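Local structure of Csm3 (Thermoplasma volcanium, 6AE2) at residues 202-206 with 207-211. The protein probably binds RNA, and may cleave it as an endonuclease, as the Csm3 subunit of the type III-A CRISPR-Cas effector complex. Sequence-based numbering, arbitrary orientation.
Sequences SLLED and SYLGG
The amide of Ser207 lies near the carbonyl oxygens of Leu203 and Leu204, where helix 190-205 runs out, but only Leu204 O is well enough placed to accept its hydrogen bond, 2.9 Å from Ser207 N. With an N-H...O angle of 145° and the donor standing well above the carbonyl plane, this is an i to i+3 bond of a last, tightened turn. Leu203 is buried against Leu90 of helix 80-93, with Tyr235 of the second subunit also packing on it. Leu204 carries the apolar part of the contact: CG anti to the backbone N (chi1 170°) with chi2 near 60° carries the CD1 branch toward the departing chain. There CD1 lies 3.6 Å from Tyr208 O and 4.0 Å from Leu209 CG, a methyl set against the branch point of the second leucine. Leu204 on Ile222 and Leu209 on Val220 both rest on strand 220-230. Glu205 turns away, its OE1 accepting a hydrogen bond from Ile222 N near the start of that strand. Asp206 faces the second subunit, where its OD2 hydrogen-bonds Tyr235 OH. Through Tyr208 and Leu209 the backbone is extended, until Gly210 turns it with a positive phi; the Tyr208 ring forms a cation-pi contact with Lys86. The arrangement is a helix C-terminus unwinding through a 3-10-like turn into the glycine-containing loop that leads to strand 220-230 in this RAMP-superfamily fold.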
ATOM      1  N   SER A 202      -2.022 -12.273  -4.713  1.00 28.92           N
ATOM      2  CA  SER A 202      -0.866 -12.307  -3.820  1.00 30.89           C
ATOM      3  C   SER A 202       0.221 -11.351  -4.294  1.00 39.12           C
ATOM      4  O   SER A 202       0.824 -10.629  -3.490  1.00 48.76           O
ATOM      5  CB  SER A 202      -0.324 -13.733  -3.721  1.00 37.72           C
ATOM      6  OG  SER A 202      -0.985 -14.461  -2.702  1.00 42.12           O
ATOM      7  N   LEU A 203       0.487 -11.336  -5.604  1.00 36.43           N
ATOM      8  CA  LEU A 203       1.472 -10.414  -6.160  1.00 29.94           C
ATOM      9  C   LEU A 203       1.100  -8.966  -5.867  1.00 36.94           C
ATOM     10  O   LEU A 203       1.967  -8.148  -5.536  1.00 49.00           O
ATOM     11  CB  LEU A 203       1.594 -10.632  -7.667  1.00 34.41           C
ATOM     12  CG  LEU A 203       2.322 -11.888  -8.148  1.00 37.35           C
ATOM     13  CD1 LEU A 203       2.446 -11.876  -9.662  1.00 38.19           C
ATOM     14  CD2 LEU A 203       3.690 -12.001  -7.497  1.00 34.50           C
ATOM     15  N   LEU A 204      -0.189  -8.636  -5.972  1.00 36.89           N
ATOM     16  CA  LEU A 204      -0.624  -7.253  -5.807  1.00 42.01           C
ATOM     17  C   LEU A 204      -0.414  -6.756  -4.382  1.00 39.13           C
ATOM     18  O   LEU A 204      -0.135  -5.570  -4.174  1.00 38.72           O
ATOM     19  CB  LEU A 204      -2.095  -7.124  -6.211  1.00 34.86           C
ATOM     20  CG  LEU A 204      -2.811  -5.808  -5.897  1.00 25.95           C
ATOM     21  CD1 LEU A 204      -2.132  -4.641  -6.592  1.00 32.63           C
ATOM     22  CD2 LEU A 204      -4.273  -5.889  -6.299  1.00 21.75           C
ATOM     23  N   GLU A 205      -0.535  -7.640  -3.392  1.00 38.01           N
ATOM     24  CA  GLU A 205      -0.413  -7.210  -2.004  1.00 40.24           C
ATOM     25  C   GLU A 205       1.024  -6.894  -1.616  1.00 33.73           C
ATOM     26  O   GLU A 205       1.243  -6.119  -0.679  1.00 28.14           O
ATOM     27  CB  GLU A 205      -1.005  -8.270  -1.077  1.00 43.12           C
ATOM     28  CG  GLU A 205      -2.408  -8.689  -1.486  1.00 55.94           C
ATOM     29  CD  GLU A 205      -3.173  -9.371  -0.372  1.00 62.76           C
ATOM     30  OE1 GLU A 205      -4.324  -8.966  -0.108  1.00 61.81           O
ATOM     31  OE2 GLU A 205      -2.622 -10.311   0.237  1.00 69.00           O
ATOM     32  N   ASP A 206       2.006  -7.464  -2.312  1.00 30.05           N
ATOM     33  CA  ASP A 206       3.388  -7.018  -2.201  1.00 34.97           C
ATOM     34  C   ASP A 206       3.718  -5.916  -3.198  1.00 29.30           C
ATOM     35  O   ASP A 206       4.895  -5.574  -3.367  1.00 27.60           O
ATOM     36  CB  ASP A 206       4.345  -8.196  -2.381  1.00 46.95           C
ATOM     37  CG  ASP A 206       4.520  -8.998  -1.110  1.00 40.12           C
ATOM     38  OD1 ASP A 206       4.033  -8.558  -0.046  1.00 35.02           O
ATOM     39  OD2 ASP A 206       5.159 -10.065  -1.171  1.00 37.93           O
ATOM     40  N   SER A 207       2.702  -5.365  -3.862  1.00 29.46           N
ATOM     41  CA  SER A 207       2.851  -4.208  -4.730  1.00 25.25           C
ATOM     42  C   SER A 207       1.828  -3.155  -4.321  1.00 24.68           C
ATOM     43  O   SER A 207       1.596  -2.944  -3.122  1.00 25.28           O
ATOM     44  CB  SER A 207       2.678  -4.600  -6.199  1.00 25.72           C
ATOM     45  OG  SER A 207       3.208  -3.600  -7.055  1.00 36.78           O
ATOM     46  N   TYR A 208       1.196  -2.505  -5.298  1.00 30.14           N
ATOM     47  CA  TYR A 208       0.317  -1.388  -4.984  1.00 29.00           C
ATOM     48  C   TYR A 208      -0.686  -1.165  -6.107  1.00 32.79           C
ATOM     49  O   TYR A 208      -0.438  -1.520  -7.262  1.00 39.33           O
ATOM     50  CB  TYR A 208       1.129  -0.113  -4.739  1.00 23.38           C
ATOM     51  CG  TYR A 208       1.895   0.352  -5.961  1.00 34.27           C
ATOM     52  CD1 TYR A 208       3.161  -0.146  -6.244  1.00 38.35           C
ATOM     53  CD2 TYR A 208       1.351   1.289  -6.832  1.00 37.19           C
ATOM     54  CE1 TYR A 208       3.862   0.276  -7.359  1.00 40.92           C
ATOM     55  CE2 TYR A 208       2.046   1.716  -7.949  1.00 39.40           C
ATOM     56  CZ  TYR A 208       3.299   1.208  -8.207  1.00 42.59           C
ATOM     57  OH  TYR A 208       3.989   1.634  -9.320  1.00 49.58           O
ATOM     58  N   LEU A 209      -1.812  -0.556  -5.748  1.00 23.63           N
ATOM     59  CA  LEU A 209      -2.798  -0.060  -6.697  1.00 23.47           C
ATOM     60  C   LEU A 209      -2.620   1.441  -6.896  1.00 27.88           C
ATOM     61  O   LEU A 209      -2.197   2.160  -5.988  1.00 35.15           O
ATOM     62  CB  LEU A 209      -4.225  -0.340  -6.218  1.00 25.51           C
ATOM     63  CG  LEU A 209      -4.862  -1.697  -6.506  1.00 32.68           C
ATOM     64  CD1 LEU A 209      -6.251  -1.761  -5.880  1.00 30.68           C
ATOM     65  CD2 LEU A 209      -4.927  -1.933  -8.005  1.00 37.23           C
ATOM     66  N   GLY A 210      -2.950   1.908  -8.098  1.00 31.59           N
ATOM     67  CA  GLY A 210      -2.886   3.324  -8.385  1.00 22.58           C
ATOM     68  C   GLY A 210      -1.468   3.810  -8.626  1.00 37.41           C
ATOM     69  O   GLY A 210      -0.570   3.059  -9.020  1.00 37.28           O
ATOM     70  N   GLY A 211      -1.270   5.106  -8.376  1.00 36.22           N
ATOM     71  CA  GLY A 211      -0.007   5.761  -8.617  1.00 40.99           C
ATOM     72  C   GLY A 211       0.754   6.056  -7.333  1.00 43.13           C
ATOM     73  O   GLY A 211       0.252   5.899  -6.221  1.00 43.84           O
TER